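Side-chain contacts in biliverdin reductase (Synechocystis sp., PDB 5B3T), which probably uses NAD(P)H to reduce the open-chain tetrapyrrole biliverdin to bilirubin in the heme-degrading pathway: residues A[80-84]-A[85-89]; A[190-193]-A[194-198]; A[144-147]-A[148-151]; A[117-120]-A[121-125]. All coordinates share one frame; numbering follows the deposited sequence.

Interaction 1 of 4, residues A[80-84]-A[85-89]; sequences IATIN and QLHGA
Thr82 and His87 tie the loop after strand 77-80 to the first turn of helix 87-96, a strand-to-helix junction of the Rossmann fold. Asn84 and His87 both belong to the NADP(+) site, which is empty here. The imidazole folds back over the loop. His87 CB rests 3.8 Å from Asn84 O, and CG turns away from its own carbonyl carbon (chi1 -85°), which carries the ring toward Ile80. There the methyl CG2 of Ile80 sits over one face, 3.9 Å from the ring centroid and displaced toward the rim, close to His87 CG and CD2. His87 CD2 also lies 3.4 Å from Ile83 O and 3.7 Å from Thr82 CG2. His87 ND1 turns to Pro106 O, with which it is hydrogen-bonded, while its CE1 comes to 3.9 Å from Ile80 O. One residue earlier, Leu86 N bonds to Ile83 O at 3.0 Å. With an alanine in place of this histidine, the Thr82 amide and Pro106 O would probably lose their ring partners and a gap would open beneath the Ile80 methyl. At the tip, Thr82 N gives its hydrogen to His87 NE2 at 2.9 Å, nearly straight (172°) and only 14° out of the ring plane.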
# COMPACT_ATOMS: atom_id res chain seq x y z
N ILE A 80 -10.68 4.07 1.28
CA ILE A 80 -9.67 5.04 1.71
C ILE A 80 -8.39 4.78 0.93
O ILE A 80 -7.78 3.71 1.06
CB ILE A 80 -9.41 4.96 3.22
CG1 ILE A 80 -10.72 5.12 4.00
CG2 ILE A 80 -8.41 6.02 3.65
CD1 ILE A 80 -10.56 4.93 5.49
N ALA A 81 -7.98 5.76 0.12
CA ALA A 81 -6.75 5.69 -0.67
C ALA A 81 -6.29 7.12 -0.93
O ALA A 81 -6.45 7.67 -2.02
CB ALA A 81 -6.94 4.91 -1.97
N THR A 82 -5.66 7.74 0.12
CA THR A 82 -5.37 9.16 0.05
C THR A 82 -4.03 9.45 0.71
O THR A 82 -3.11 8.62 0.66
CB THR A 82 -6.53 9.96 0.70
OG1 THR A 82 -6.29 11.37 0.61
CG2 THR A 82 -6.73 9.56 2.17
N ILE A 83 -3.89 10.65 1.29
CA ILE A 83 -2.66 11.06 1.95
C ILE A 83 -2.30 10.07 3.06
O ILE A 83 -3.16 9.72 3.88
CB ILE A 83 -2.84 12.48 2.50
CG1 ILE A 83 -3.01 13.48 1.34
CG2 ILE A 83 -1.69 12.86 3.40
CD1 ILE A 83 -3.47 14.88 1.78
N ASN A 84 -1.04 9.69 3.13
CA ASN A 84 -0.59 8.63 4.04
C ASN A 84 -1.03 8.88 5.47
O ASN A 84 -1.58 7.98 6.13
CB ASN A 84 0.94 8.51 3.98
CG ASN A 84 1.43 7.82 2.72
OD1 ASN A 84 0.64 7.21 1.99
ND2 ASN A 84 2.73 7.90 2.46
N GLN A 85 -0.80 10.09 5.98
CA GLN A 85 -1.04 10.37 7.39
C GLN A 85 -2.50 10.20 7.77
O GLN A 85 -2.81 9.89 8.93
CB GLN A 85 -0.56 11.79 7.72
CG GLN A 85 -0.62 12.14 9.20
CD GLN A 85 -0.14 13.56 9.48
OE1 GLN A 85 -0.33 14.47 8.67
NE2 GLN A 85 0.49 13.75 10.64
N LEU A 86 -3.42 10.39 6.82
CA LEU A 86 -4.84 10.44 7.12
C LEU A 86 -5.50 9.08 7.29
O LEU A 86 -6.61 9.02 7.83
CB LEU A 86 -5.58 11.20 6.01
CG LEU A 86 -5.28 12.69 5.84
CD1 LEU A 86 -6.08 13.26 4.68
CD2 LEU A 86 -5.60 13.42 7.13
N HIS A 87 -4.85 7.99 6.88
CA HIS A 87 -5.56 6.72 6.71
C HIS A 87 -6.12 6.20 8.03
O HIS A 87 -7.27 5.77 8.09
CB HIS A 87 -4.63 5.69 6.07
CG HIS A 87 -4.60 5.77 4.57
ND1 HIS A 87 -4.32 4.68 3.78
CD2 HIS A 87 -4.82 6.80 3.73
CE1 HIS A 87 -4.37 5.04 2.51
NE2 HIS A 87 -4.68 6.33 2.45
N GLY A 88 -5.32 6.24 9.09
CA GLY A 88 -5.79 5.74 10.38
C GLY A 88 -6.94 6.56 10.94
O GLY A 88 -7.91 6.01 11.45
N ALA A 89 -6.83 7.89 10.86
CA ALA A 89 -7.88 8.75 11.41
C ALA A 89 -9.17 8.62 10.62
O ALA A 89 -10.26 8.62 11.21
CB ALA A 89 -7.40 10.21 11.43

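Interaction 2 of 4, residues A[190-193]-A[194-198]; sequences SRFT and DLFGT
Phe192 O, at the N-cap of the short helix 193-196, takes two backbone hydrogen bonds, from Leu195 N at 2.7 Å and from Phe196 N at 2.8 Å, the latter almost straight (176°). This single helical turn of the C-terminal alpha/beta domain ends at Gly197, whose positive phi lets the chain leave toward strand 199-210. Phe192 and Phe196 stand side by side and point the same way. The CB of Phe192 lies over one face of the Phe196 ring, 3.8 Å from its centroid and shifted toward the rim. With CG of Phe196 turned away from its carbonyl carbon (chi1 -61°), the ring is brought back along the turn to this position. The two rings meet obliquely, planes at 46°, with Phe196 CE2 3.7 Å from Phe192 CD2. Leu147 covers Phe192, and Leu232 packs on Phe196. Were Phe196 an alanine, Phe192 would probably lose the cover over its CB and along one flank of its ring. On the other flank of the turn, the methyl CG2 of Thr193 meets Thr198 CG2 at 3.8 Å. One water bridges the turn there, within 2.5 Å of Thr193 OG1 and donating to Gly197 O at 2.7 Å.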
# COMPACT_ATOMS: atom_id res chain seq x y z
N SER A 190 7.55 -7.63 3.58
CA SER A 190 7.08 -8.35 4.76
C SER A 190 5.97 -9.34 4.46
O SER A 190 5.51 -10.02 5.38
CB SER A 190 6.59 -7.35 5.81
OG SER A 190 5.33 -6.81 5.44
N ARG A 191 5.53 -9.45 3.21
CA ARG A 191 4.37 -10.27 2.87
C ARG A 191 4.77 -11.63 2.30
O ARG A 191 4.00 -12.24 1.54
CB ARG A 191 3.46 -9.51 1.91
CG ARG A 191 2.84 -8.29 2.58
CD ARG A 191 2.17 -7.36 1.60
NE ARG A 191 1.69 -6.15 2.27
CZ ARG A 191 0.46 -6.01 2.77
NH1 ARG A 191 -0.41 -7.00 2.66
NH2 ARG A 191 0.12 -4.88 3.36
N PHE A 192 5.95 -12.12 2.66
CA PHE A 192 6.37 -13.49 2.37
C PHE A 192 6.70 -14.25 3.66
O PHE A 192 7.48 -15.22 3.62
CB PHE A 192 7.57 -13.49 1.42
CG PHE A 192 7.39 -12.63 0.20
CD1 PHE A 192 6.68 -13.09 -0.90
CD2 PHE A 192 7.94 -11.36 0.15
CE1 PHE A 192 6.52 -12.29 -2.03
CE2 PHE A 192 7.79 -10.56 -0.97
CZ PHE A 192 7.08 -11.02 -2.06
N THR A 193 6.11 -13.83 4.77
CA THR A 193 6.35 -14.48 6.06
C THR A 193 6.12 -15.99 5.96
O THR A 193 6.74 -16.77 6.68
CB THR A 193 5.44 -13.91 7.16
OG1 THR A 193 5.63 -12.49 7.24
CG2 THR A 193 5.78 -14.53 8.51
N ASP A 194 5.22 -16.39 5.07
CA ASP A 194 4.90 -17.80 4.87
C ASP A 194 6.15 -18.59 4.49
O ASP A 194 6.26 -19.78 4.80
CB ASP A 194 3.83 -17.96 3.80
CG ASP A 194 3.66 -19.41 3.36
OD1 ASP A 194 3.77 -20.31 4.22
OD2 ASP A 194 3.41 -19.64 2.16
N LEU A 195 7.09 -17.93 3.82
CA LEU A 195 8.30 -18.56 3.41
C LEU A 195 9.57 -18.07 4.08
O LEU A 195 10.43 -18.82 4.37
CB LEU A 195 8.47 -18.37 1.91
CG LEU A 195 7.44 -19.02 0.98
CD1 LEU A 195 7.13 -18.22 -0.27
CD2 LEU A 195 7.96 -20.41 0.63
N PHE A 196 9.67 -16.78 4.31
CA PHE A 196 10.88 -16.20 4.88
C PHE A 196 10.90 -16.24 6.40
O PHE A 196 11.95 -16.02 7.01
CB PHE A 196 11.04 -14.75 4.43
CG PHE A 196 11.17 -14.59 2.93
CD1 PHE A 196 11.50 -15.67 2.13
CD2 PHE A 196 10.95 -13.36 2.34
CE1 PHE A 196 11.62 -15.53 0.76
CE2 PHE A 196 11.07 -13.21 0.96
CZ PHE A 196 11.40 -14.30 0.18
N GLY A 197 9.76 -16.53 7.04
CA GLY A 197 9.64 -16.35 8.47
C GLY A 197 9.48 -14.88 8.79
O GLY A 197 9.27 -14.04 7.91
N THR A 198 9.58 -14.56 10.08
CA THR A 198 9.44 -13.18 10.50
C THR A 198 10.81 -12.49 10.51
O THR A 198 11.86 -13.12 10.49
CB THR A 198 8.79 -13.11 11.89
OG1 THR A 198 9.55 -13.90 12.81
CG2 THR A 198 7.36 -13.63 11.84
O HOH W 1 8.08 -11.83 7.00

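Interaction 3 of 4, residues A[144-147]-A[148-151]; sequences RQNL and GKIG
Leu147 and Ile150 make the close, buried half of this contact, where the chain leaves helix 137-146. The methyl CD2 of Leu147 meets CD1 of Ile150 at 3.8 Å, the two side chains crossing at a slant. In Ile150, CG1 stands between the backbone N and the carbonyl carbon (chi1 67°), which places it 3.4 Å from Leu147 O and aims CD1 back at the leucine. Leu147 O accepts the Ile150 N-H at 3.2 Å in a nearly straight bond (174°), so both the backbone bond and the apolar pair join the same two residues. The surroundings are apolar: Leu195 and Phe196 lie against Leu147, and Leu260 and Leu269 against Ile150. In the alpha/beta domain of this oxidoreductase family, the turn links helix 137-146 to strand 153-163 of the large mixed sheet, well away from the cofactor site. The outer half is polar and looser. Lys149 N bonds to Asn146 O at 3.1 Å, a tight turn of 3-10 type. Beyond it the lysine chain runs out extended and bends only at its end, where Lys149 NZ makes a weak hydrogen bond of 3.3 Å to Asn146 OD1, so the ammonium is lightly held. Asn146 itself is positioned from behind, since its ND2 bonds to Ala142 O one turn earlier in the helix. Gly148, also on the exposed side, gives its N-H to a water at 2.8 Å, and that water donates to Arg144 O at 2.9 Å, bridging the last helical turn to the 3-10 turn that follows.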
# COMPACT_ATOMS: atom_id res chain seq x y z
N ARG A 144 5.39 -14.37 -5.79
CA ARG A 144 4.74 -15.47 -5.09
C ARG A 144 4.64 -16.71 -5.96
O ARG A 144 4.91 -17.83 -5.50
CB ARG A 144 3.35 -15.03 -4.62
CG ARG A 144 3.25 -14.65 -3.16
CD ARG A 144 2.79 -15.83 -2.31
NE ARG A 144 2.50 -15.44 -0.94
CZ ARG A 144 3.37 -15.52 0.06
NH1 ARG A 144 4.59 -15.99 -0.15
NH2 ARG A 144 3.01 -15.14 1.28
N GLN A 145 4.27 -16.54 -7.23
CA GLN A 145 4.08 -17.66 -8.13
C GLN A 145 5.39 -18.35 -8.51
O GLN A 145 5.34 -19.44 -9.10
CB GLN A 145 3.36 -17.20 -9.40
CG GLN A 145 1.86 -17.05 -9.24
CD GLN A 145 1.23 -16.29 -10.40
OE1 GLN A 145 1.73 -16.33 -11.52
NE2 GLN A 145 0.12 -15.60 -10.13
N ASN A 146 6.54 -17.76 -8.21
CA ASN A 146 7.81 -18.30 -8.66
C ASN A 146 8.84 -18.49 -7.56
O ASN A 146 9.92 -19.02 -7.84
CB ASN A 146 8.41 -17.41 -9.76
CG ASN A 146 7.64 -17.50 -11.07
OD1 ASN A 146 7.80 -18.45 -11.83
ND2 ASN A 146 6.79 -16.51 -11.32
N LEU A 147 8.55 -18.08 -6.32
CA LEU A 147 9.50 -18.29 -5.23
C LEU A 147 9.77 -19.77 -5.00
O LEU A 147 10.89 -20.15 -4.64
CB LEU A 147 8.97 -17.65 -3.94
CG LEU A 147 9.47 -16.24 -3.65
CD1 LEU A 147 8.82 -15.68 -2.40
CD2 LEU A 147 10.98 -16.23 -3.51
N GLY A 148 8.77 -20.63 -5.22
CA GLY A 148 8.96 -22.06 -5.04
C GLY A 148 9.99 -22.66 -5.98
O GLY A 148 10.42 -23.80 -5.76
N LYS A 149 10.41 -21.92 -7.01
CA LYS A 149 11.34 -22.42 -8.00
C LYS A 149 12.81 -22.21 -7.63
O LYS A 149 13.67 -22.86 -8.23
CB LYS A 149 11.08 -21.77 -9.36
CG LYS A 149 9.72 -22.09 -9.98
CD LYS A 149 9.60 -21.42 -11.35
CE LYS A 149 8.35 -21.87 -12.10
NZ LYS A 149 7.11 -21.62 -11.32
N ILE A 150 13.12 -21.32 -6.69
CA ILE A 150 14.49 -20.89 -6.46
C ILE A 150 15.06 -21.40 -5.14
O ILE A 150 16.13 -20.96 -4.73
CB ILE A 150 14.63 -19.36 -6.56
CG1 ILE A 150 13.89 -18.68 -5.41
CG2 ILE A 150 14.09 -18.87 -7.90
CD1 ILE A 150 14.08 -17.17 -5.40
N GLY A 151 14.37 -22.33 -4.47
CA GLY A 151 14.94 -22.93 -3.28
C GLY A 151 15.01 -21.96 -2.10
O GLY A 151 14.18 -21.06 -1.95
O HOH W 2 5.97 -20.49 -5.66

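Interaction 4 of 4, residues A[117-120]-A[121-125]; sequences LQQL and AREKG
Glu123 N donates to Gln119 O at 2.9 Å with an N-H...O angle of 163°, a regular i to i+4 bond near the C-terminal end of helix 111-124. Three more run beside it, among them Arg122 N to Gln118 O at 3.1 Å and Lys124 N to Leu120 O at 2.9 Å. The helix then stops at Gly125, which takes a positive phi and closes a Schellman motif, its N bonding to Arg122 O. On the outer surface, Gln118 and Arg122 lie side by side and point the same way, their amide and guanidinium planes 34° apart. Gln118 CG sits over one face of the Arg122 guanidinium, 3.5 Å above its plane and toward the NH2 rim. Having CG anti to the backbone N (chi1 176°) lets the glutamine chain stretch out along the arginine. Their polar ends do not bond to each other; OE1 of Gln118 turns instead to Lys115 NZ. Glu123 folds back over the preceding turn, its CB 3.5 Å from Gln119 O and its carboxylate beside the Gln119 side chain. Toward helix 87-96, the methyl CD1 of Leu120 touches Lys124 CG at 3.8 Å as the two chains run alongside each other, and the bent lysine carries NZ on to Leu95 O. In the Rossmann domain this helix is the crossover of a beta-alpha-beta unit between strands 100-104 and 128-131, with Leu117 and Ala121 resting on Leu128 of the edge strand, and Leu120 and Ala121 on Leu95 of helix 87-96.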
# COMPACT_ATOMS: atom_id res chain seq x y z
N LEU A 117 -8.01 -0.13 15.52
CA LEU A 117 -8.95 -0.17 14.41
C LEU A 117 -9.54 -1.57 14.23
O LEU A 117 -10.73 -1.72 13.95
CB LEU A 117 -8.27 0.27 13.11
CG LEU A 117 -7.83 1.73 13.00
CD1 LEU A 117 -7.05 1.95 11.71
CD2 LEU A 117 -9.05 2.62 13.04
N GLN A 118 -8.71 -2.60 14.38
CA GLN A 118 -9.18 -3.98 14.24
C GLN A 118 -10.23 -4.30 15.30
O GLN A 118 -11.28 -4.87 14.99
CB GLN A 118 -7.99 -4.93 14.35
CG GLN A 118 -8.35 -6.41 14.33
CD GLN A 118 -7.17 -7.28 14.69
OE1 GLN A 118 -6.41 -6.98 15.61
NE2 GLN A 118 -6.99 -8.37 13.95
N GLN A 119 -9.97 -3.92 16.55
CA GLN A 119 -10.93 -4.15 17.62
C GLN A 119 -12.21 -3.36 17.39
O GLN A 119 -13.32 -3.87 17.61
CB GLN A 119 -10.30 -3.78 18.97
CG GLN A 119 -11.22 -3.98 20.17
CD GLN A 119 -11.76 -5.39 20.28
OE1 GLN A 119 -12.96 -5.60 20.41
NE2 GLN A 119 -10.86 -6.37 20.22
N LEU A 120 -12.09 -2.10 16.95
CA LEU A 120 -13.26 -1.26 16.74
C LEU A 120 -14.16 -1.83 15.64
O LEU A 120 -15.39 -1.84 15.78
CB LEU A 120 -12.83 0.16 16.39
CG LEU A 120 -13.95 1.13 16.00
CD1 LEU A 120 -14.92 1.34 17.15
CD2 LEU A 120 -13.37 2.46 15.53
N ALA A 121 -13.56 -2.31 14.55
CA ALA A 121 -14.36 -2.90 13.48
C ALA A 121 -15.09 -4.15 13.96
O ALA A 121 -16.25 -4.38 13.60
CB ALA A 121 -13.47 -3.22 12.28
N ARG A 122 -14.42 -4.97 14.78
CA ARG A 122 -15.08 -6.13 15.37
C ARG A 122 -16.25 -5.69 16.25
O ARG A 122 -17.36 -6.22 16.14
CB ARG A 122 -14.09 -6.95 16.19
CG ARG A 122 -13.00 -7.66 15.40
CD ARG A 122 -12.50 -8.87 16.19
NE ARG A 122 -11.10 -9.18 15.93
CZ ARG A 122 -10.10 -8.83 16.74
NH1 ARG A 122 -10.36 -8.15 17.85
NH2 ARG A 122 -8.86 -9.17 16.45
N GLU A 123 -16.00 -4.72 17.13
CA GLU A 123 -17.04 -4.28 18.06
C GLU A 123 -18.24 -3.70 17.33
O GLU A 123 -19.38 -3.83 17.80
CB GLU A 123 -16.46 -3.26 19.05
CG GLU A 123 -15.71 -3.90 20.21
CD GLU A 123 -14.83 -2.92 20.96
OE1 GLU A 123 -14.76 -1.74 20.56
OE2 GLU A 123 -14.20 -3.33 21.96
N LYS A 124 -18.02 -3.06 16.19
CA LYS A 124 -19.11 -2.52 15.38
C LYS A 124 -19.64 -3.51 14.36
O LYS A 124 -20.63 -3.21 13.68
CB LYS A 124 -18.66 -1.24 14.67
CG LYS A 124 -18.09 -0.17 15.59
CD LYS A 124 -19.11 0.28 16.62
CE LYS A 124 -19.56 1.71 16.36
NZ LYS A 124 -20.20 1.87 15.03
N GLY A 125 -19.02 -4.68 14.23
CA GLY A 125 -19.46 -5.65 13.25
C GLY A 125 -19.37 -5.14 11.82
O GLY A 125 -20.27 -5.39 11.01

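In the fold
Interactions 1 and 4 belong to the Rossmann domain and touch where Leu117 CD2 meets Gly88 O; interactions 2 and 3 belong to the C-terminal domain and pack together where 190-193 meets the helix end at 144-147. Interaction 1 lies deepest, its centre about 11 Å from that of the chain, and holds cofactor-site residues; its chemistry is a histidine gripped by backbone groups. Interactions 2, 3 and 4 all sit at helix ends. Interaction 3, about 23 Å out, and interaction 4, about 21 Å out, each set a polar outer side against an inner side that packs on neighbouring elements, whereas interaction 2, at about 17 Å, joins an aromatic pair to a water bridge.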